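Side-chain contacts in UDP-N-acetylglucosamine 2-epimerase (Methanocaldococcus jannaschii, PDB 4NES), which probably catalyses the reversible epimerization at C-2 that converts UDP-N-acetylglucosamine into UDP-N-acetylmannosamine, an activated sugar donor: residues E223-I228 and K234-S239; P87-V92 and R359-G364; R125-E130 and L206-N211; D173-N178 and C296-P301. All blocks are in the same frame, centred on the assembly; numbering follows the deposited sequence.

Contact 1: E223-I228 and K234-S239. With UDP (uridine-5'-diphosphate), chain C.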
# COMPACT_ATOMS: atom_id res chain seq x y z
N GLU A 223 -5.33 15.61 32.28
CA GLU A 223 -6.23 16.51 33.01
C GLU A 223 -7.57 15.82 33.24
O GLU A 223 -8.11 15.84 34.34
CB GLU A 223 -6.46 17.79 32.20
CG GLU A 223 -6.35 19.10 32.97
CD GLU A 223 -7.56 19.42 33.84
OE1 GLU A 223 -8.25 20.41 33.53
OE2 GLU A 223 -7.80 18.70 34.84
N GLY A 224 -8.09 15.21 32.18
CA GLY A 224 -9.34 14.47 32.26
C GLY A 224 -9.31 13.37 33.30
O GLY A 224 -10.26 13.20 34.06
N ILE A 225 -8.21 12.61 33.34
CA ILE A 225 -8.09 11.54 34.32
C ILE A 225 -8.03 12.10 35.75
O ILE A 225 -8.69 11.58 36.64
CB ILE A 225 -6.87 10.64 34.03
CG1 ILE A 225 -7.02 9.95 32.67
CG2 ILE A 225 -6.71 9.61 35.14
CD1 ILE A 225 -8.20 9.00 32.57
N PHE A 226 -7.24 13.16 35.95
CA PHE A 226 -7.17 13.81 37.26
C PHE A 226 -8.57 14.24 37.74
O PHE A 226 -8.90 14.12 38.92
CB PHE A 226 -6.29 15.06 37.16
CG PHE A 226 -4.83 14.81 37.44
CD1 PHE A 226 -4.10 13.89 36.70
CD2 PHE A 226 -4.18 15.52 38.44
CE1 PHE A 226 -2.76 13.68 36.95
CE2 PHE A 226 -2.83 15.31 38.70
CZ PHE A 226 -2.12 14.39 37.95
N GLU A 227 -9.38 14.71 36.80
CA GLU A 227 -10.72 15.20 37.13
C GLU A 227 -11.70 14.08 37.47
O GLU A 227 -12.50 14.22 38.40
CB GLU A 227 -11.25 16.04 35.97
CG GLU A 227 -12.15 17.17 36.40
CD GLU A 227 -12.28 18.20 35.32
OE1 GLU A 227 -11.31 18.97 35.12
OE2 GLU A 227 -13.33 18.24 34.66
N ILE A 228 -11.65 12.98 36.71
CA ILE A 228 -12.44 11.78 37.01
C ILE A 228 -12.22 11.34 38.44
O ILE A 228 -13.16 11.03 39.17
CB ILE A 228 -11.99 10.59 36.11
CG1 ILE A 228 -12.60 10.67 34.72
CG2 ILE A 228 -12.37 9.25 36.75
CD1 ILE A 228 -12.26 9.45 33.90
N LYS A 234 -12.35 7.77 42.51
CA LYS A 234 -12.03 6.45 42.00
C LYS A 234 -10.54 6.25 41.80
O LYS A 234 -9.84 7.15 41.34
CB LYS A 234 -12.75 6.24 40.66
CG LYS A 234 -13.47 4.92 40.58
CD LYS A 234 -14.51 4.79 41.67
CE LYS A 234 -15.92 5.02 41.16
NZ LYS A 234 -16.90 4.24 41.97
N ALA A 235 -10.05 5.07 42.16
CA ALA A 235 -8.67 4.71 41.90
C ALA A 235 -8.53 4.28 40.45
O ALA A 235 -9.44 3.68 39.88
CB ALA A 235 -8.21 3.60 42.82
N ILE A 236 -7.38 4.60 39.85
CA ILE A 236 -7.09 4.24 38.47
C ILE A 236 -5.88 3.32 38.46
O ILE A 236 -4.88 3.59 39.13
CB ILE A 236 -6.71 5.48 37.65
CG1 ILE A 236 -7.74 6.61 37.83
CG2 ILE A 236 -6.54 5.13 36.18
CD1 ILE A 236 -9.11 6.30 37.27
N ILE A 237 -5.98 2.22 37.72
CA ILE A 237 -4.81 1.38 37.43
C ILE A 237 -4.42 1.63 35.97
O ILE A 237 -5.23 1.41 35.07
CB ILE A 237 -5.11 -0.11 37.66
CG1 ILE A 237 -5.48 -0.35 39.13
CG2 ILE A 237 -3.90 -0.96 37.28
CD1 ILE A 237 -5.86 -1.79 39.45
N PHE A 238 -3.20 2.08 35.76
CA PHE A 238 -2.73 2.50 34.44
C PHE A 238 -1.59 1.58 34.01
O PHE A 238 -0.48 1.66 34.55
CB PHE A 238 -2.26 3.96 34.54
CG PHE A 238 -1.79 4.59 33.23
CD1 PHE A 238 -2.08 4.03 32.00
CD2 PHE A 238 -1.06 5.77 33.27
CE1 PHE A 238 -1.64 4.64 30.83
CE2 PHE A 238 -0.62 6.38 32.11
CZ PHE A 238 -0.91 5.82 30.88
N SER A 239 -1.86 0.69 33.06
CA SER A 239 -0.80 -0.10 32.43
C SER A 239 -0.21 0.75 31.32
O SER A 239 -0.90 1.07 30.35
CB SER A 239 -1.35 -1.40 31.84
OG SER A 239 -0.36 -2.04 31.05
N1 UDP C . -2.70 -6.28 26.91
C2 UDP C . -1.95 -7.05 27.74
N3 UDP C . -1.29 -6.48 28.76
C4 UDP C . -1.33 -5.15 29.01
C5 UDP C . -2.09 -4.32 28.17
C6 UDP C . -2.77 -4.93 27.11
O2 UDP C . -1.88 -8.27 27.56
O4 UDP C . -0.61 -4.61 30.07
C1' UDP C . -3.42 -6.83 25.75
C2' UDP C . -4.84 -6.67 25.68
O2' UDP C . -5.49 -7.63 26.50
C3' UDP C . -5.13 -6.79 24.25
C4' UDP C . -3.91 -6.32 23.60
O4' UDP C . -2.96 -6.10 24.61
O3' UDP C . -5.39 -8.10 23.83
C5' UDP C . -4.08 -5.02 22.88
O5' UDP C . -2.86 -4.54 22.38
PA UDP C . -2.55 -2.99 22.25
O1A UDP C . -1.09 -2.78 22.58
O2A UDP C . -3.47 -2.22 23.18
O3A UDP C . -2.74 -2.57 20.74
PB UDP C . -3.98 -2.33 19.82
O1B UDP C . -5.06 -3.37 20.10
O2B UDP C . -4.48 -0.92 20.03
O3B UDP C . -3.39 -2.48 18.45

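Contact 2: P87-V92 and R359-G364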
# COMPACT_ATOMS: atom_id res chain seq x y z
N PRO A 87 6.72 -19.83 0.90
CA PRO A 87 5.41 -20.34 1.30
C PRO A 87 4.41 -20.01 0.21
O PRO A 87 4.69 -19.14 -0.63
CB PRO A 87 5.09 -19.52 2.56
CG PRO A 87 5.80 -18.22 2.33
CD PRO A 87 7.09 -18.60 1.63
N ASP A 88 3.25 -20.66 0.18
CA ASP A 88 2.27 -20.21 -0.79
C ASP A 88 1.13 -19.41 -0.17
O ASP A 88 0.28 -18.89 -0.89
CB ASP A 88 1.77 -21.33 -1.69
CG ASP A 88 1.25 -22.51 -0.92
OD1 ASP A 88 0.92 -22.36 0.27
OD2 ASP A 88 1.15 -23.60 -1.51
N VAL A 89 1.11 -19.30 1.16
CA VAL A 89 0.23 -18.34 1.82
C VAL A 89 0.99 -17.64 2.95
O VAL A 89 1.75 -18.28 3.69
CB VAL A 89 -1.03 -19.01 2.42
CG1 VAL A 89 -1.93 -17.96 3.07
CG2 VAL A 89 -1.80 -19.79 1.36
N VAL A 90 0.79 -16.33 3.06
CA VAL A 90 1.28 -15.53 4.18
C VAL A 90 0.08 -15.02 4.98
O VAL A 90 -0.87 -14.47 4.41
CB VAL A 90 2.15 -14.37 3.67
CG1 VAL A 90 2.26 -13.24 4.70
CG2 VAL A 90 3.53 -14.88 3.29
N VAL A 91 0.13 -15.21 6.29
CA VAL A 91 -0.93 -14.74 7.17
C VAL A 91 -0.43 -13.54 7.97
O VAL A 91 0.64 -13.61 8.59
CB VAL A 91 -1.39 -15.84 8.15
CG1 VAL A 91 -2.35 -15.29 9.17
CG2 VAL A 91 -2.05 -16.98 7.39
N VAL A 92 -1.18 -12.44 7.94
CA VAL A 92 -0.89 -11.27 8.76
C VAL A 92 -2.16 -10.84 9.48
O VAL A 92 -3.26 -10.99 8.95
CB VAL A 92 -0.32 -10.10 7.94
CG1 VAL A 92 1.10 -10.42 7.50
CG2 VAL A 92 -1.23 -9.77 6.76
N ARG A 359 -9.58 -23.68 8.50
CA ARG A 359 -10.35 -24.50 7.57
C ARG A 359 -10.46 -23.84 6.19
O ARG A 359 -10.26 -24.49 5.16
CB ARG A 359 -11.75 -24.81 8.12
CG ARG A 359 -12.57 -25.72 7.22
CD ARG A 359 -13.98 -25.94 7.78
NE ARG A 359 -14.86 -26.59 6.81
CZ ARG A 359 -15.00 -27.90 6.68
NH1 ARG A 359 -14.31 -28.72 7.46
NH2 ARG A 359 -15.84 -28.40 5.78
N ILE A 360 -10.75 -22.54 6.17
CA ILE A 360 -10.84 -21.82 4.90
C ILE A 360 -9.53 -21.86 4.12
O ILE A 360 -9.53 -22.09 2.91
CB ILE A 360 -11.33 -20.37 5.09
CG1 ILE A 360 -12.78 -20.37 5.56
CG2 ILE A 360 -11.18 -19.55 3.80
CD1 ILE A 360 -13.26 -19.05 6.16
N LEU A 361 -8.41 -21.67 4.82
CA LEU A 361 -7.11 -21.68 4.15
C LEU A 361 -6.78 -23.08 3.67
O LEU A 361 -6.13 -23.24 2.63
CB LEU A 361 -6.02 -21.15 5.07
CG LEU A 361 -6.14 -19.68 5.46
CD1 LEU A 361 -5.04 -19.35 6.46
CD2 LEU A 361 -6.06 -18.78 4.23
N THR A 362 -7.23 -24.10 4.39
CA THR A 362 -6.99 -25.48 3.99
C THR A 362 -7.70 -25.79 2.68
O THR A 362 -7.11 -26.36 1.76
CB THR A 362 -7.45 -26.46 5.08
OG1 THR A 362 -6.65 -26.25 6.25
CG2 THR A 362 -7.28 -27.90 4.62
N TYR A 363 -8.98 -25.41 2.59
CA TYR A 363 -9.76 -25.70 1.39
C TYR A 363 -9.44 -24.74 0.24
O TYR A 363 -9.44 -25.14 -0.93
CB TYR A 363 -11.26 -25.68 1.69
CG TYR A 363 -11.78 -26.93 2.38
CD1 TYR A 363 -11.63 -27.11 3.74
CD2 TYR A 363 -12.44 -27.91 1.66
CE1 TYR A 363 -12.11 -28.24 4.38
CE2 TYR A 363 -12.92 -29.05 2.28
CZ TYR A 363 -12.76 -29.21 3.64
OH TYR A 363 -13.24 -30.33 4.27
N GLY A 364 -9.17 -23.47 0.58
CA GLY A 364 -8.91 -22.45 -0.43
C GLY A 364 -10.19 -21.84 -0.98
O GLY A 364 -11.29 -22.33 -0.69

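Contact 3: R125-E130 and L206-N211. With UD1 (uridine-diphosphate-N-acetylglucosamine), chain B; UDP (uridine-5'-diphosphate), chain C.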
# COMPACT_ATOMS: atom_id res chain seq x y z
N ARG A 125 -8.36 8.07 7.74
CA ARG A 125 -7.29 7.52 6.89
C ARG A 125 -6.00 8.35 6.95
O ARG A 125 -5.08 8.16 6.16
CB ARG A 125 -7.77 7.29 5.44
CG ARG A 125 -7.05 6.13 4.72
CD ARG A 125 -7.60 5.82 3.32
NE ARG A 125 -8.81 4.98 3.35
CZ ARG A 125 -9.40 4.48 2.27
NH1 ARG A 125 -8.91 4.71 1.06
NH2 ARG A 125 -10.50 3.73 2.42
N ASN A 126 -5.96 9.26 7.93
CA ASN A 126 -4.72 9.93 8.30
C ASN A 126 -3.94 9.17 9.40
O ASN A 126 -2.74 9.41 9.58
CB ASN A 126 -5.02 11.38 8.72
CG ASN A 126 -5.67 12.20 7.60
OD1 ASN A 126 -5.26 12.13 6.44
ND2 ASN A 126 -6.68 12.99 7.95
N MSE A 127 -4.61 8.26 10.14
CA MSE A 127 -4.02 7.35 11.15
C MSE A 127 -3.09 6.32 10.49
O MSE A 127 -3.46 5.77 9.47
CB MSE A 127 -5.12 6.52 11.88
CG MSE A 127 -6.02 7.20 12.97
SE MSE A 127 -7.17 5.94 14.04
CE MSE A 127 -5.70 4.86 14.78
N PRO A 128 -1.91 6.00 11.08
CA PRO A 128 -1.10 5.00 10.37
C PRO A 128 -1.77 3.62 10.32
O PRO A 128 -1.60 2.89 9.34
CB PRO A 128 0.21 4.95 11.16
CG PRO A 128 -0.11 5.55 12.50
CD PRO A 128 -1.22 6.53 12.27
N GLU A 129 -2.52 3.27 11.35
CA GLU A 129 -3.21 1.98 11.37
C GLU A 129 -4.24 1.89 10.26
O GLU A 129 -4.39 0.83 9.65
CB GLU A 129 -3.89 1.73 12.72
CG GLU A 129 -2.92 1.43 13.85
CD GLU A 129 -2.28 2.67 14.46
OE1 GLU A 129 -2.60 3.82 14.06
OE2 GLU A 129 -1.42 2.48 15.34
N GLU A 130 -4.96 2.99 10.01
CA GLU A 130 -5.98 2.98 8.97
C GLU A 130 -5.32 2.82 7.60
O GLU A 130 -5.79 2.04 6.77
CB GLU A 130 -6.83 4.27 9.04
CG GLU A 130 -8.01 4.34 8.05
CD GLU A 130 -9.27 3.61 8.50
OE1 GLU A 130 -9.23 2.82 9.46
OE2 GLU A 130 -10.34 3.80 7.87
N LEU A 206 -3.33 3.73 27.28
CA LEU A 206 -3.30 4.82 26.32
C LEU A 206 -2.01 4.74 25.54
O LEU A 206 -0.94 4.84 26.13
CB LEU A 206 -3.36 6.17 27.06
CG LEU A 206 -3.60 7.40 26.17
CD1 LEU A 206 -5.08 7.50 25.84
CD2 LEU A 206 -3.11 8.67 26.85
N HIS A 207 -2.10 4.61 24.21
CA HIS A 207 -0.89 4.56 23.39
C HIS A 207 -1.02 4.97 21.92
O HIS A 207 -0.04 4.89 21.19
CB HIS A 207 -0.21 3.18 23.47
CG HIS A 207 -0.87 2.12 22.65
ND1 HIS A 207 -1.93 1.36 23.10
CD2 HIS A 207 -0.61 1.68 21.38
CE1 HIS A 207 -2.29 0.50 22.16
NE2 HIS A 207 -1.51 0.68 21.11
N ARG A 208 -2.20 5.38 21.47
CA ARG A 208 -2.35 5.79 20.06
C ARG A 208 -1.37 6.91 19.77
O ARG A 208 -1.24 7.84 20.58
CB ARG A 208 -3.76 6.28 19.75
CG ARG A 208 -4.86 5.23 19.81
CD ARG A 208 -5.12 4.53 18.48
NE ARG A 208 -4.01 3.70 18.02
CZ ARG A 208 -3.75 2.48 18.46
NH1 ARG A 208 -4.49 1.93 19.43
NH2 ARG A 208 -2.72 1.81 17.95
N ALA A 209 -0.71 6.85 18.62
CA ALA A 209 0.25 7.88 18.25
C ALA A 209 -0.38 9.27 18.31
O ALA A 209 0.23 10.23 18.81
CB ALA A 209 0.81 7.61 16.86
N GLU A 210 -1.61 9.38 17.82
CA GLU A 210 -2.27 10.68 17.73
C GLU A 210 -2.63 11.26 19.10
O GLU A 210 -2.91 12.45 19.23
CB GLU A 210 -3.51 10.59 16.84
CG GLU A 210 -4.52 9.52 17.25
CD GLU A 210 -4.28 8.15 16.59
OE1 GLU A 210 -3.15 7.84 16.15
OE2 GLU A 210 -5.25 7.38 16.52
N ASN A 211 -2.62 10.41 20.13
CA ASN A 211 -2.91 10.85 21.50
C ASN A 211 -1.68 11.13 22.34
O ASN A 211 -1.70 12.02 23.19
CB ASN A 211 -3.74 9.80 22.24
CG ASN A 211 -5.22 9.87 21.92
OD1 ASN A 211 -5.74 10.91 21.53
ND2 ASN A 211 -5.91 8.75 22.10
C1' UD1 B . 2.57 -0.38 17.45
C2' UD1 B . 1.55 -0.29 16.35
C3' UD1 B . 0.22 -0.07 16.88
C4' UD1 B . -0.18 -1.05 17.90
C5' UD1 B . 0.89 -1.17 18.95
C6' UD1 B . 0.64 -2.29 19.89
C7' UD1 B . 2.50 0.67 14.17
C8' UD1 B . 2.77 1.90 13.36
N2' UD1 B . 1.88 0.85 15.46
O1' UD1 B . 2.61 0.83 18.12
O3' UD1 B . -0.73 -0.09 15.79
O4' UD1 B . -1.40 -0.68 18.51
O5' UD1 B . 2.16 -1.44 18.36
O6' UD1 B . 1.09 -2.08 21.18
O7' UD1 B . 2.79 -0.45 13.74
N1 UD1 B . 8.92 0.39 22.47
C2 UD1 B . 9.64 -0.24 23.41
N3 UD1 B . 9.69 -1.57 23.44
C4 UD1 B . 9.05 -2.31 22.53
C5 UD1 B . 8.30 -1.69 21.54
C6 UD1 B . 8.24 -0.31 21.53
O2 UD1 B . 10.24 0.40 24.26
O4 UD1 B . 9.13 -3.67 22.57
C1B UD1 B . 8.83 1.87 22.43
C2B UD1 B . 9.94 2.53 21.72
O2' UD1 B . 10.24 3.75 22.34
C3B UD1 B . 9.38 2.78 20.41
C4B UD1 B . 7.97 3.11 20.73
O4B UD1 B . 7.61 2.29 21.82
O3B UD1 B . 10.02 3.79 19.67
C5B UD1 B . 7.04 2.85 19.59
O5B UD1 B . 7.13 1.56 19.04
PA UD1 B . 6.41 1.24 17.70
O1A UD1 B . 6.96 2.13 16.63
O2A UD1 B . 6.60 -0.21 17.39
O3A UD1 B . 4.89 1.61 17.84
PB UD1 B . 3.85 1.26 18.99
O1B UD1 B . 3.49 2.53 19.68
O2B UD1 B . 4.35 0.14 19.86
N1 UDP C . -2.70 -6.28 26.91
C2 UDP C . -1.95 -7.05 27.74
N3 UDP C . -1.29 -6.48 28.76
C4 UDP C . -1.33 -5.15 29.01
C5 UDP C . -2.09 -4.32 28.17
C6 UDP C . -2.77 -4.93 27.11
O2 UDP C . -1.88 -8.27 27.56
O4 UDP C . -0.61 -4.61 30.07
C1' UDP C . -3.42 -6.83 25.75
C2' UDP C . -4.84 -6.67 25.68
O2' UDP C . -5.49 -7.63 26.50
C3' UDP C . -5.13 -6.79 24.25
C4' UDP C . -3.91 -6.32 23.60
O4' UDP C . -2.96 -6.10 24.61
O3' UDP C . -5.39 -8.10 23.83
C5' UDP C . -4.08 -5.02 22.88
O5' UDP C . -2.86 -4.54 22.38
PA UDP C . -2.55 -2.99 22.25
O1A UDP C . -1.09 -2.78 22.58
O2A UDP C . -3.47 -2.22 23.18
O3A UDP C . -2.74 -2.57 20.74
PB UDP C . -3.98 -2.33 19.82
O1B UDP C . -5.06 -3.37 20.10
O2B UDP C . -4.48 -0.92 20.03
O3B UDP C . -3.39 -2.48 18.45
O HOH W 1 -2.17 5.25 16.49

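Contact 4: D173-N178 and C296-P301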
# COMPACT_ATOMS: atom_id res chain seq x y z
N ASP A 173 -12.04 -15.90 20.67
CA ASP A 173 -11.37 -17.17 20.97
C ASP A 173 -10.35 -16.99 22.08
O ASP A 173 -10.29 -17.76 23.03
CB ASP A 173 -10.55 -17.71 19.78
CG ASP A 173 -11.30 -17.77 18.46
OD1 ASP A 173 -12.22 -16.98 18.19
OD2 ASP A 173 -10.88 -18.60 17.62
N ALA A 174 -9.49 -15.97 21.94
CA ALA A 174 -8.40 -15.77 22.88
C ALA A 174 -8.91 -15.46 24.29
O ALA A 174 -8.43 -16.02 25.28
CB ALA A 174 -7.48 -14.66 22.40
N THR A 175 -9.90 -14.58 24.37
CA THR A 175 -10.45 -14.19 25.66
C THR A 175 -11.15 -15.40 26.27
O THR A 175 -11.08 -15.61 27.49
CB THR A 175 -11.39 -12.96 25.51
OG1 THR A 175 -10.73 -11.94 24.75
CG2 THR A 175 -11.75 -12.40 26.87
N LEU A 176 -11.78 -16.21 25.42
CA LEU A 176 -12.48 -17.43 25.84
C LEU A 176 -11.57 -18.63 26.11
O LEU A 176 -11.95 -19.52 26.88
CB LEU A 176 -13.54 -17.81 24.80
CG LEU A 176 -14.98 -17.33 24.99
CD1 LEU A 176 -15.73 -18.30 25.91
CD2 LEU A 176 -15.05 -15.91 25.53
N GLN A 177 -10.39 -18.70 25.48
CA GLN A 177 -9.43 -19.77 25.76
C GLN A 177 -8.66 -19.48 27.06
O GLN A 177 -8.28 -20.41 27.78
CB GLN A 177 -8.51 -20.14 24.54
CG GLN A 177 -7.65 -19.01 23.86
CD GLN A 177 -6.88 -19.42 22.54
OE1 GLN A 177 -5.73 -19.00 22.33
NE2 GLN A 177 -7.53 -20.18 21.68
N ASN A 178 -8.50 -18.20 27.40
CA ASN A 178 -7.57 -17.78 28.46
C ASN A 178 -8.16 -17.23 29.76
O ASN A 178 -7.48 -17.23 30.79
CB ASN A 178 -6.52 -16.80 27.90
CG ASN A 178 -5.59 -17.46 26.90
OD1 ASN A 178 -4.68 -18.20 27.28
ND2 ASN A 178 -5.82 -17.20 25.63
N CYS A 296 -15.95 -5.21 25.69
CA CYS A 296 -17.27 -5.58 25.21
C CYS A 296 -17.57 -7.05 25.53
O CYS A 296 -18.64 -7.40 26.05
CB CYS A 296 -17.36 -5.30 23.72
SG CYS A 296 -18.97 -5.66 22.97
N ILE A 297 -16.60 -7.91 25.24
CA ILE A 297 -16.74 -9.34 25.46
C ILE A 297 -16.93 -9.67 26.94
O ILE A 297 -17.77 -10.52 27.30
CB ILE A 297 -15.50 -10.06 24.91
CG1 ILE A 297 -15.46 -9.94 23.38
CG2 ILE A 297 -15.47 -11.53 25.35
CD1 ILE A 297 -14.08 -10.18 22.77
N LEU A 298 -16.19 -8.99 27.80
CA LEU A 298 -16.22 -9.23 29.24
C LEU A 298 -17.36 -8.52 29.95
O LEU A 298 -17.52 -8.67 31.17
CB LEU A 298 -14.89 -8.80 29.86
CG LEU A 298 -13.69 -9.61 29.40
CD1 LEU A 298 -12.39 -8.97 29.89
CD2 LEU A 298 -13.80 -11.05 29.88
N LYS A 299 -18.16 -7.76 29.20
CA LYS A 299 -19.31 -7.02 29.73
C LYS A 299 -18.89 -5.97 30.76
O LYS A 299 -19.54 -5.79 31.80
CB LYS A 299 -20.36 -7.95 30.35
CG LYS A 299 -20.77 -9.11 29.48
CD LYS A 299 -21.44 -8.66 28.21
CE LYS A 299 -21.82 -9.89 27.38
NZ LYS A 299 -22.35 -9.54 26.04
N VAL A 300 -17.80 -5.28 30.47
CA VAL A 300 -17.33 -4.19 31.31
C VAL A 300 -17.45 -2.93 30.48
O VAL A 300 -16.92 -2.87 29.38
CB VAL A 300 -15.85 -4.42 31.73
CG1 VAL A 300 -15.35 -3.28 32.58
CG2 VAL A 300 -15.72 -5.75 32.48
N PRO A 301 -18.16 -1.91 30.99
CA PRO A 301 -18.34 -0.69 30.20
C PRO A 301 -17.01 -0.05 29.80
O PRO A 301 -16.05 -0.03 30.57
CB PRO A 301 -19.10 0.24 31.15
CG PRO A 301 -19.73 -0.66 32.15
CD PRO A 301 -18.79 -1.81 32.32

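Contact 1: E223-I228 and K234-S239
Ile236 projects from its strand toward a helix and is met there by two isoleucines one turn apart, Ile225 and Ile228. All three are branched, and different branches do the touching. With Ile225 the side chains cross obliquely: its CG2 lies 4.2 Å from Ile236 CG1, so a methyl of the helix rests against the first methylene of the longer arm on the strand. That methyl is held anti to the backbone N of Ile225, while CG1 lies beside the N (chi1 -62°). Ile228 is set differently. Its CB leaves the helix across the line to the strand, and its CG2 reaches no closer than 4.4 Å to CD1, the outer end of the Ile236 arm. A second bend in that arm (chi2 -67°) carries CD1 outward from the strand toward Ile228 CG2.

The arrangement belongs to a Rossmann-like beta-alpha-beta unit: strand 201-205, helix 215-232 and the neighbouring parallel strand 235-239, with the helix packed on the sheet it connects. Phe202 of strand 201-205 touches both Ile228 and Ile236, and helix 327-338 covers Ile228 with Leu330, Ile331 and Val334. Two residues beyond Ile236 the alternation of the strand brings Phe238 to Leu257 of helix 254-259. At the C-terminal end of the same strand, Ser239 turns its OG anti to its own N (chi1 171°) and donates a hydrogen bond of 2.8 Å to O4 of the UDP uracil.

Contact 2: P87-V92 and R359-G364
Leu361 carries most of this contact, setting the fork of its side chain against two valines on one side of a strand, Val89 and Val91. Its two methyls are divided between them. CD1 approaches Val91 CG2 to 3.9 Å, the closest pair, and the two side chains run obliquely to each other. CD2 is more loosely placed, 4.4 Å from Val89 CG1. The leucine is drawn out from the helix, with CG beside the backbone N (chi1 -66°) and CD1 anti to CA (chi2 176°), which extends the fork to the sheet. The valines offer different branches: in Val91 the touching CG2 sits beside the backbone N, whereas in Val89 it is the methyl anti to the N (chi1 -178°).

Being two residues apart on the strand, both valines point toward the helix, and the contact is made wholly of methyl groups. Ala114 of the next strand, together with Tyr142 and Phe144 of strand 142-145, extends the surface on which Leu361 rests. Helix 353-363 comes at the end of the chain yet packs on the parallel sheet of the N-terminal Rossmann-like domain, the return crossing by the C-terminal helix that is characteristic of the GT-B fold.

Contact 3: R125-E130 and L206-N211
Two helix starts face each other where Met127 and Glu210 approach, their CA atoms 7.6 Å apart, with Met127 and Arg208 in the N-cap positions. They meet in the cleft between the two Rossmann-like domains of the GT-B fold, where UDP-N-acetylglucosamine and UDP are bound. Across it Arg208 NH2 forms a 3.0 Å salt bridge with Glu129 OE2. The carboxylate and guanidinium planes stand 86° apart: the carboxylate oxygen lies near the guanidinium plane, but NH2 comes to it from above the carboxylate, 66° out of its plane. In or near the guanidinium plane NH2 also bonds to O4' of the sugar nucleotide, and NH1 to UDP O2B, both at 2.9 Å. Bends at chi2 and chi3 of Arg208 fold the chain into this place, with CD against the CE of selenomethionine Met127.

Glu129 OE2 also accepts the sugar's O3' hydroxyl (2.7 Å), and His207, the active-site residue by similarity, donates nearly straight from NE2 to O4' (171°). The sugar nucleotide thus touches both domains next to the bound UDP, as in the regulatory site described for bacterial relatives. Beside it the Glu129 and Glu210 carboxylates approach to 4.6 Å between their OE1 atoms. A water lies between them, donating to Glu129 OE1 and, at 2.8 Å, to Glu210 OE1 while accepting from Arg208 NE and Ala209 N.

Contact 4: D173-N178 and C296-P301
Thr175 and Ile297, whose CA atoms lie 7.9 Å apart, mark where the middle of helix 170-183 passes the last turn of helix 289-298. Beyond that turn the second segment leaves the helix through a Schellman motif: Lys299 takes a positive phi (62°), and its N bonds back to Cys296 O.

The methyl of Thr175 is the centre of the contact. CG2 touches Leu298 CD2 at 3.9 Å and Ile297 CG2 at 4.1 Å, so one methyl meets two neighbouring residues of the facing helix, with both pairs of side chains inclined to each other. The division of the threonine follows from its first torsion (chi1 -50°): CG2, anti to the backbone N, goes to the aliphatic partners, while OG1 sits beside the N and bonds to Ile171 O, one turn back in its own helix, and to Tyr271 OH. Leu298 reaches over with one branch of its fork. At the more open margin Leu176 CD2 comes within 4.4 Å of the same Ile297 CG2, giving that methyl contacts with two consecutive residues. Further along helix 170-183 Asn178 bends back on its own turn, its ND2 giving a 2.9 Å bond to Ala174 O.

The packing joins helix 170-183, which follows the last strand of the N-terminal sheet, to a helix of the C-terminal domain. Helix 10-23 borders it through Pro18, which touches Asp173 and Ala174, and helix 271-280 lies against Thr175 and Leu298 through Leu275 and Glu278, respectively.

From the N terminus, segment 87-92 comes first and finds its partner only in the final helix, so contact 2 closes a loop that encloses all the others and returns the chain end to the N-terminal sheet. Contacts 3 and 4 open next, at 125-130 and 173-178, and cross: contact 3 closes at 206-211, contact 4 at 296-301. Contact 3 joins the two domains at the ligand cleft; contact 4 packs the helix that leaves the N-terminal sheet against a helix of the C-terminal domain. Contact 1 is the short local closure, lying after contact 3 and within contact 4. Phe238 packs on Leu206, linking contacts 1 and 3, and both contacts reach UDP.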